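Sensory box/GGDEF domain protein (Colwellia psychrerythraea, PDB 3LYX) probably acts in sensory signalling, this fragment being its PAS domain, followed in the whole protein by a GGDEF domain of the kind that makes cyclic di-GMP. Local coordinates at residues B[21-26]-B[50-55]; B[37-42]-B[92-97]; B[81-84]-B[90-93]. All coordinates share one frame; numbering follows the deposited sequence.

All three contacts belong to one PAS fold and reach the same antiparallel sheet. Contacts 2 and 3 share Gly92 and Trp93 and have centres about 8 Å apart; a probable hydrogen bond from Ile94 N to Ile82 O, 3.0 Å, continues the hairpin pairing between them. Contact 1 lies farther off, its centre about 13 Å from that of contact 2 and about 16 Å from that of contact 3. Tyr40 joins all three: its CD1 lies 3.8 Å from Leu55 CD2, its CE2 3.9 Å from Val21 CG2, and its CE1 3.5 Å from Met84 CG. This is probably the side of the sheet on which many PAS domains hold a ligand.

Contact 1: residues B[21-26]-B[50-55]; sequences VVTDLQ and QPVNML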
# COMPACT_ATOMS: atom_id res chain seq x y z
N VAL B 21 5.32 1.77 -7.83
CA VAL B 21 6.32 1.67 -8.89
C VAL B 21 7.54 2.45 -8.42
O VAL B 21 7.48 3.68 -8.27
CB VAL B 21 5.83 2.27 -10.22
CG1 VAL B 21 6.90 2.11 -11.30
CG2 VAL B 21 4.55 1.58 -10.65
N VAL B 22 8.62 1.73 -8.17
CA VAL B 22 9.87 2.33 -7.72
C VAL B 22 10.82 2.45 -8.91
O VAL B 22 11.02 1.47 -9.63
CB VAL B 22 10.51 1.46 -6.64
CG1 VAL B 22 11.74 2.16 -6.07
CG2 VAL B 22 9.49 1.17 -5.54
N THR B 23 11.39 3.63 -9.12
CA THR B 23 12.31 3.87 -10.24
C THR B 23 13.67 4.41 -9.82
O THR B 23 13.84 4.88 -8.69
CB THR B 23 11.73 4.89 -11.24
OG1 THR B 23 11.42 6.11 -10.56
CG2 THR B 23 10.47 4.35 -11.90
N ASP B 24 14.64 4.35 -10.73
CA ASP B 24 15.96 4.88 -10.43
C ASP B 24 16.00 6.33 -10.87
O ASP B 24 15.00 6.87 -11.34
CB ASP B 24 17.09 4.08 -11.11
CG ASP B 24 16.99 4.06 -12.64
OD1 ASP B 24 16.36 4.97 -13.23
OD2 ASP B 24 17.56 3.13 -13.24
N LEU B 25 17.16 6.96 -10.72
CA LEU B 25 17.33 8.36 -11.09
C LEU B 25 16.97 8.64 -12.53
O LEU B 25 16.69 9.78 -12.88
CB LEU B 25 18.76 8.81 -10.85
CG LEU B 25 19.16 9.02 -9.39
CD1 LEU B 25 20.60 9.52 -9.34
CD2 LEU B 25 18.21 10.02 -8.75
N GLN B 26 16.99 7.61 -13.36
CA GLN B 26 16.67 7.79 -14.77
C GLN B 26 15.31 7.26 -15.21
O GLN B 26 15.07 7.08 -16.40
CB GLN B 26 17.78 7.18 -15.61
CG GLN B 26 19.14 7.69 -15.17
CD GLN B 26 20.20 7.52 -16.23
OE1 GLN B 26 20.43 6.41 -16.71
NE2 GLN B 26 20.85 8.61 -16.60
N GLN B 50 12.57 -1.74 -17.15
CA GLN B 50 11.98 -0.99 -18.25
C GLN B 50 11.83 0.48 -17.87
O GLN B 50 11.80 0.83 -16.68
CB GLN B 50 10.59 -1.52 -18.61
CG GLN B 50 10.51 -2.98 -19.04
CD GLN B 50 11.49 -3.35 -20.16
OE1 GLN B 50 11.65 -2.62 -21.15
NE2 GLN B 50 12.12 -4.51 -20.02
N PRO B 51 11.74 1.36 -18.87
CA PRO B 51 11.59 2.79 -18.59
C PRO B 51 10.16 3.01 -18.12
O PRO B 51 9.22 2.47 -18.69
CB PRO B 51 11.90 3.44 -19.94
CG PRO B 51 11.37 2.46 -20.91
CD PRO B 51 11.78 1.11 -20.32
N VAL B 52 10.00 3.78 -17.06
CA VAL B 52 8.67 4.03 -16.55
C VAL B 52 7.79 4.75 -17.56
O VAL B 52 6.57 4.68 -17.46
CB VAL B 52 8.72 4.83 -15.22
CG1 VAL B 52 9.14 6.27 -15.49
CG2 VAL B 52 7.37 4.77 -14.54
N ASN B 53 8.38 5.42 -18.55
CA ASN B 53 7.54 6.12 -19.52
C ASN B 53 6.78 5.17 -20.44
O ASN B 53 5.94 5.60 -21.23
CB ASN B 53 8.33 7.15 -20.35
CG ASN B 53 9.44 6.53 -21.19
OD1 ASN B 53 9.27 5.46 -21.77
ND2 ASN B 53 10.56 7.23 -21.27
N MET B 54 7.06 3.87 -20.35
CA MET B 54 6.34 2.91 -21.18
C MET B 54 4.89 2.86 -20.67
O MET B 54 4.00 2.36 -21.37
CB MET B 54 7.02 1.52 -21.13
CG MET B 54 6.42 0.47 -20.21
SD MET B 54 7.22 -1.19 -20.35
CE MET B 54 6.43 -1.76 -21.75
N LEU B 55 4.65 3.42 -19.49
CA LEU B 55 3.31 3.46 -18.88
C LEU B 55 2.53 4.73 -19.24
O LEU B 55 1.34 4.85 -18.92
CB LEU B 55 3.41 3.36 -17.35
CG LEU B 55 4.19 2.19 -16.75
CD1 LEU B 55 4.25 2.36 -15.24
CD2 LEU B 55 3.52 0.86 -17.12
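With chi1 at 57°, Thr23 sets OG1 between the backbone N and the carbonyl carbon, which puts CG2 anti to that carbon, while Val52 holds CG2 anti to its backbone N (chi1 71° to CG1), and these two rotations bring the side chains together almost at right angles. The setting is the PAS fold: strand 19-24 of its antiparallel sheet is met by the loop between helices 44-47 and 61-75. The Thr23 methyl CG2 touches the branch point of the valine, 3.8 Å from Val52 CB, and also reaches its methyl, 4.1 Å from Val52 CG2. Two residues back along the strand, Val21 CG1 approaches the same Val52 CG2 at 4.2 Å. One valine thus rests against alternate strand residues, which point to the same side of the sheet, while the intervening Val22 packs on Ile30 and Leu112.

No hydrogen bond crosses between the segments, so their contact is apolar packing over a small area. The loop brings its own order: Leu55 N donates to Val52 O at 3.1 Å in a 3-10 segment, a turn that also directs Leu55 toward the strand. Leu55 CD1 stops 4.7 Å from Val21 CG2, a looser approach, and the leucine packs instead on Trp32, Tyr40 and Tyr42. Val21 likewise touches Tyr40 and Ser36, so helix 34-40 covers this side of the strand too, while backbone hydrogen bonds of Val21 with Gly113 and of Thr23 with Ala111 hold the strand in the sheet.

Beyond Thr23 the chain turns away through an Asx turn. Asp24 OD1 accepts from Phe28 N and also from Gln26 N, the latter 2.7 Å from OD1 and lying 47° out of the carboxylate plane.

Contact 2: residues B[37-42]-B[92-97]; sequences ETLYGY and GWIESM
Ile94 of strand 91-102 sends its two branches to two neighbouring residues of helix 34-40. At chi1 55° its CG1 arm lies between the backbone N and the carbonyl carbon, and the extended chi2 carries CD1 out to the phenol end of Tyr40, 3.5 Å from Tyr40 OH. The isoleucine chain and the tyrosine cross at about a right angle. The other branch, CG2, meets Leu39 CD1 at 4.2 Å. Leu39 reaches it with CG anti to the backbone N (chi1 178°), and its second methyl, CD2, lies 3.7 Å above the Tyr40 ring plane, offset toward the rim, so the leucine packs on the neighbouring tyrosine as well as on Ile94.

The helix ends just after Tyr40: Gly41 takes a positive phi of 103°, and its N donates to Glu37 O at 2.8 Å. In the PAS fold the Leu39 and Tyr40 contacts pack the short helix 34-40 on the sheet, with Asn115 and Met84 beside Ile94, and Trp32 meeting the tyrosine ring. Since no hydrogen bond links the two segments, their cohesion comes from methyl and ring packing, with the phenol oxygen approached here by a carbon.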
# COMPACT_ATOMS: atom_id res chain seq x y z
N GLU B 37 0.73 -4.59 -11.26
CA GLU B 37 0.41 -5.58 -12.28
C GLU B 37 -1.08 -5.51 -12.59
O GLU B 37 -1.47 -5.53 -13.76
CB GLU B 37 0.78 -6.99 -11.80
CG GLU B 37 0.10 -8.09 -12.63
CD GLU B 37 0.76 -9.45 -12.48
OE1 GLU B 37 1.21 -9.79 -11.37
OE2 GLU B 37 0.81 -10.18 -13.49
N THR B 38 -1.90 -5.41 -11.55
CA THR B 38 -3.35 -5.32 -11.71
C THR B 38 -3.73 -4.04 -12.42
O THR B 38 -4.60 -4.05 -13.30
CB THR B 38 -4.08 -5.34 -10.34
OG1 THR B 38 -3.84 -6.59 -9.67
CG2 THR B 38 -5.59 -5.18 -10.53
N LEU B 39 -3.08 -2.93 -12.07
CA LEU B 39 -3.42 -1.66 -12.69
C LEU B 39 -2.92 -1.45 -14.11
O LEU B 39 -3.69 -1.06 -14.99
CB LEU B 39 -2.91 -0.50 -11.83
CG LEU B 39 -3.13 0.91 -12.35
CD1 LEU B 39 -4.63 1.25 -12.39
CD2 LEU B 39 -2.40 1.88 -11.45
N TYR B 40 -1.63 -1.71 -14.33
CA TYR B 40 -1.01 -1.49 -15.62
C TYR B 40 -1.05 -2.67 -16.59
O TYR B 40 -0.96 -2.48 -17.81
CB TYR B 40 0.44 -1.05 -15.42
CG TYR B 40 0.58 0.28 -14.70
CD1 TYR B 40 0.20 1.47 -15.31
CD2 TYR B 40 1.07 0.34 -13.38
CE1 TYR B 40 0.31 2.70 -14.63
CE2 TYR B 40 1.18 1.55 -12.70
CZ TYR B 40 0.80 2.73 -13.33
OH TYR B 40 0.90 3.93 -12.67
N GLY B 41 -1.16 -3.88 -16.05
CA GLY B 41 -1.22 -5.06 -16.90
C GLY B 41 0.05 -5.88 -16.99
O GLY B 41 -0.00 -7.05 -17.36
N TYR B 42 1.19 -5.28 -16.65
CA TYR B 42 2.49 -5.96 -16.72
C TYR B 42 2.85 -6.65 -15.40
O TYR B 42 2.52 -6.14 -14.33
CB TYR B 42 3.60 -4.96 -17.02
CG TYR B 42 3.39 -4.13 -18.26
CD1 TYR B 42 3.82 -4.58 -19.52
CD2 TYR B 42 2.82 -2.86 -18.18
CE1 TYR B 42 3.70 -3.79 -20.65
CE2 TYR B 42 2.68 -2.06 -19.31
CZ TYR B 42 3.13 -2.53 -20.54
OH TYR B 42 3.03 -1.72 -21.65
N GLY B 92 -6.42 5.18 -19.83
CA GLY B 92 -7.25 5.47 -18.67
C GLY B 92 -6.63 6.58 -17.86
O GLY B 92 -5.60 7.13 -18.24
N TRP B 93 -7.26 6.94 -16.74
CA TRP B 93 -6.72 7.99 -15.88
C TRP B 93 -6.43 7.41 -14.51
O TRP B 93 -7.12 6.50 -14.05
CB TRP B 93 -7.69 9.16 -15.74
CG TRP B 93 -7.86 9.98 -16.98
CD1 TRP B 93 -8.65 9.70 -18.05
CD2 TRP B 93 -7.18 11.20 -17.29
NE1 TRP B 93 -8.51 10.67 -19.01
CE2 TRP B 93 -7.61 11.61 -18.57
CE3 TRP B 93 -6.24 11.99 -16.61
CZ2 TRP B 93 -7.14 12.77 -19.19
CZ3 TRP B 93 -5.77 13.15 -17.22
CH2 TRP B 93 -6.22 13.52 -18.50
N ILE B 94 -5.40 7.94 -13.86
CA ILE B 94 -5.01 7.48 -12.53
C ILE B 94 -4.67 8.66 -11.64
O ILE B 94 -4.32 9.74 -12.13
CB ILE B 94 -3.75 6.58 -12.59
CG1 ILE B 94 -2.62 7.32 -13.30
CG2 ILE B 94 -4.04 5.29 -13.35
CD1 ILE B 94 -1.30 6.58 -13.31
N GLU B 95 -4.80 8.46 -10.34
CA GLU B 95 -4.43 9.48 -9.37
C GLU B 95 -3.02 9.01 -9.04
O GLU B 95 -2.82 7.85 -8.67
CB GLU B 95 -5.34 9.42 -8.14
CG GLU B 95 -4.78 10.19 -6.94
CD GLU B 95 -5.81 10.41 -5.85
OE1 GLU B 95 -6.49 9.43 -5.47
OE2 GLU B 95 -5.93 11.56 -5.38
N SER B 96 -2.04 9.89 -9.18
CA SER B 96 -0.66 9.50 -8.94
C SER B 96 0.11 10.45 -8.02
O SER B 96 -0.19 11.64 -7.93
CB SER B 96 0.05 9.36 -10.30
OG SER B 96 1.41 9.00 -10.14
N MET B 97 1.11 9.89 -7.35
CA MET B 97 1.96 10.65 -6.45
C MET B 97 3.39 10.14 -6.62
O MET B 97 3.61 8.95 -6.84
CB MET B 97 1.51 10.44 -5.01
CG MET B 97 2.32 11.18 -3.96
SD MET B 97 2.05 10.43 -2.34
CE MET B 97 3.14 9.07 -2.47

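Contact 3: residues B[81-84]-B[90-93]; sequences EIRM and HIGW
The Trp93 indole has Arg83 CG over one face and Glu81 O at its edge. Arg83 CG lies 3.5 Å from the centroid of the six-membered ring, only 17° off its normal, a CH-pi contact made by the aliphatic stem. At the rim Trp93 CZ3 meets Glu81 O at 3.4 Å, near the ring plane. The arginine bends at chi3, leaving its guanidinium plane 38° from the indole, and its NH2 forms a salt bridge with Asp60. Arg83 CD also touches Ile91 CG2 at 4.0 Å, so the stem lies against both Ile91 and Trp93. Replacing Arg83 by an alanine would probably uncover this indole face and leave Asp60 without its charged mate.

Beneath these side chains runs the antiparallel beta hairpin of strands 78-85 and 91-102. Arg83 and Trp93 form a non-hydrogen-bonded pair. Met84 and Gly92 form the hydrogen-bonded one, with Met84 N to Gly92 O at 2.6 Å and Gly92 N to Met84 O at 2.9 Å. The glycine puts no side chain on the Met84 face, where a beta carbon would come about 4.3 Å from Met84 CE. That methyl approaches the His90 ring obliquely, 4.3 Å from His90 NE2; the imidazole stacks on His86 and is hydrogen-bonded through ND1 to Asp88.

In the PAS sheet, strand 78-85 is outermost within the chain, and strand 91-102 separates it from strand 108-117. Met84 faces helix 34-40, touching Leu39 and Tyr40, whereas Arg83 and Ile91 on the other face pack against Val57 of a loop.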
# COMPACT_ATOMS: atom_id res chain seq x y z
N GLU B 81 -3.27 13.96 -11.64
CA GLU B 81 -4.16 13.00 -12.27
C GLU B 81 -3.72 12.99 -13.72
O GLU B 81 -3.90 13.97 -14.44
CB GLU B 81 -5.61 13.46 -12.15
CG GLU B 81 -6.21 13.23 -10.78
CD GLU B 81 -7.52 13.96 -10.60
OE1 GLU B 81 -8.34 13.97 -11.55
OE2 GLU B 81 -7.73 14.53 -9.52
N ILE B 82 -3.13 11.88 -14.13
CA ILE B 82 -2.59 11.75 -15.47
C ILE B 82 -3.16 10.56 -16.23
O ILE B 82 -3.80 9.69 -15.64
CB ILE B 82 -1.05 11.58 -15.38
CG1 ILE B 82 -0.72 10.37 -14.50
CG2 ILE B 82 -0.43 12.85 -14.77
CD1 ILE B 82 0.76 10.06 -14.38
N ARG B 83 -2.95 10.54 -17.54
CA ARG B 83 -3.43 9.43 -18.34
C ARG B 83 -2.51 8.23 -18.10
O ARG B 83 -1.36 8.38 -17.68
CB ARG B 83 -3.46 9.78 -19.83
CG ARG B 83 -4.63 10.67 -20.22
CD ARG B 83 -4.76 10.79 -21.73
NE ARG B 83 -3.54 11.32 -22.33
CZ ARG B 83 -3.36 11.49 -23.64
NH1 ARG B 83 -4.32 11.16 -24.49
NH2 ARG B 83 -2.21 11.98 -24.10
N MET B 84 -3.04 7.05 -18.38
CA MET B 84 -2.32 5.81 -18.18
C MET B 84 -2.48 4.96 -19.45
O MET B 84 -3.56 4.94 -20.05
CB MET B 84 -2.93 5.10 -16.97
CG MET B 84 -2.36 3.76 -16.62
SD MET B 84 -3.60 2.78 -15.76
CE MET B 84 -4.03 1.65 -17.10
N HIS B 90 -5.31 -0.04 -23.98
CA HIS B 90 -6.32 0.97 -23.70
C HIS B 90 -5.76 2.10 -22.84
O HIS B 90 -4.72 1.94 -22.19
CB HIS B 90 -7.57 0.36 -23.05
CG HIS B 90 -7.47 0.18 -21.57
ND1 HIS B 90 -7.05 -0.99 -20.98
CD2 HIS B 90 -7.75 1.03 -20.55
CE1 HIS B 90 -7.08 -0.86 -19.66
NE2 HIS B 90 -7.50 0.36 -19.38
N ILE B 91 -6.43 3.24 -22.86
CA ILE B 91 -6.00 4.39 -22.08
C ILE B 91 -6.96 4.65 -20.93
O ILE B 91 -8.15 4.37 -21.02
CB ILE B 91 -5.94 5.67 -22.97
CG1 ILE B 91 -4.79 5.57 -23.97
CG2 ILE B 91 -5.75 6.89 -22.10
CD1 ILE B 91 -4.90 4.42 -24.96
N GLY B 92 -6.42 5.18 -19.83
CA GLY B 92 -7.25 5.47 -18.67
C GLY B 92 -6.63 6.58 -17.86
O GLY B 92 -5.60 7.13 -18.24
N TRP B 93 -7.26 6.94 -16.74
CA TRP B 93 -6.72 7.99 -15.88
C TRP B 93 -6.43 7.41 -14.51
O TRP B 93 -7.12 6.50 -14.05
CB TRP B 93 -7.69 9.16 -15.74
CG TRP B 93 -7.86 9.98 -16.98
CD1 TRP B 93 -8.65 9.70 -18.05
CD2 TRP B 93 -7.18 11.20 -17.29
NE1 TRP B 93 -8.51 10.67 -19.01
CE2 TRP B 93 -7.61 11.61 -18.57
CE3 TRP B 93 -6.24 11.99 -16.61
CZ2 TRP B 93 -7.14 12.77 -19.19
CZ3 TRP B 93 -5.77 13.15 -17.22
CH2 TRP B 93 -6.22 13.52 -18.50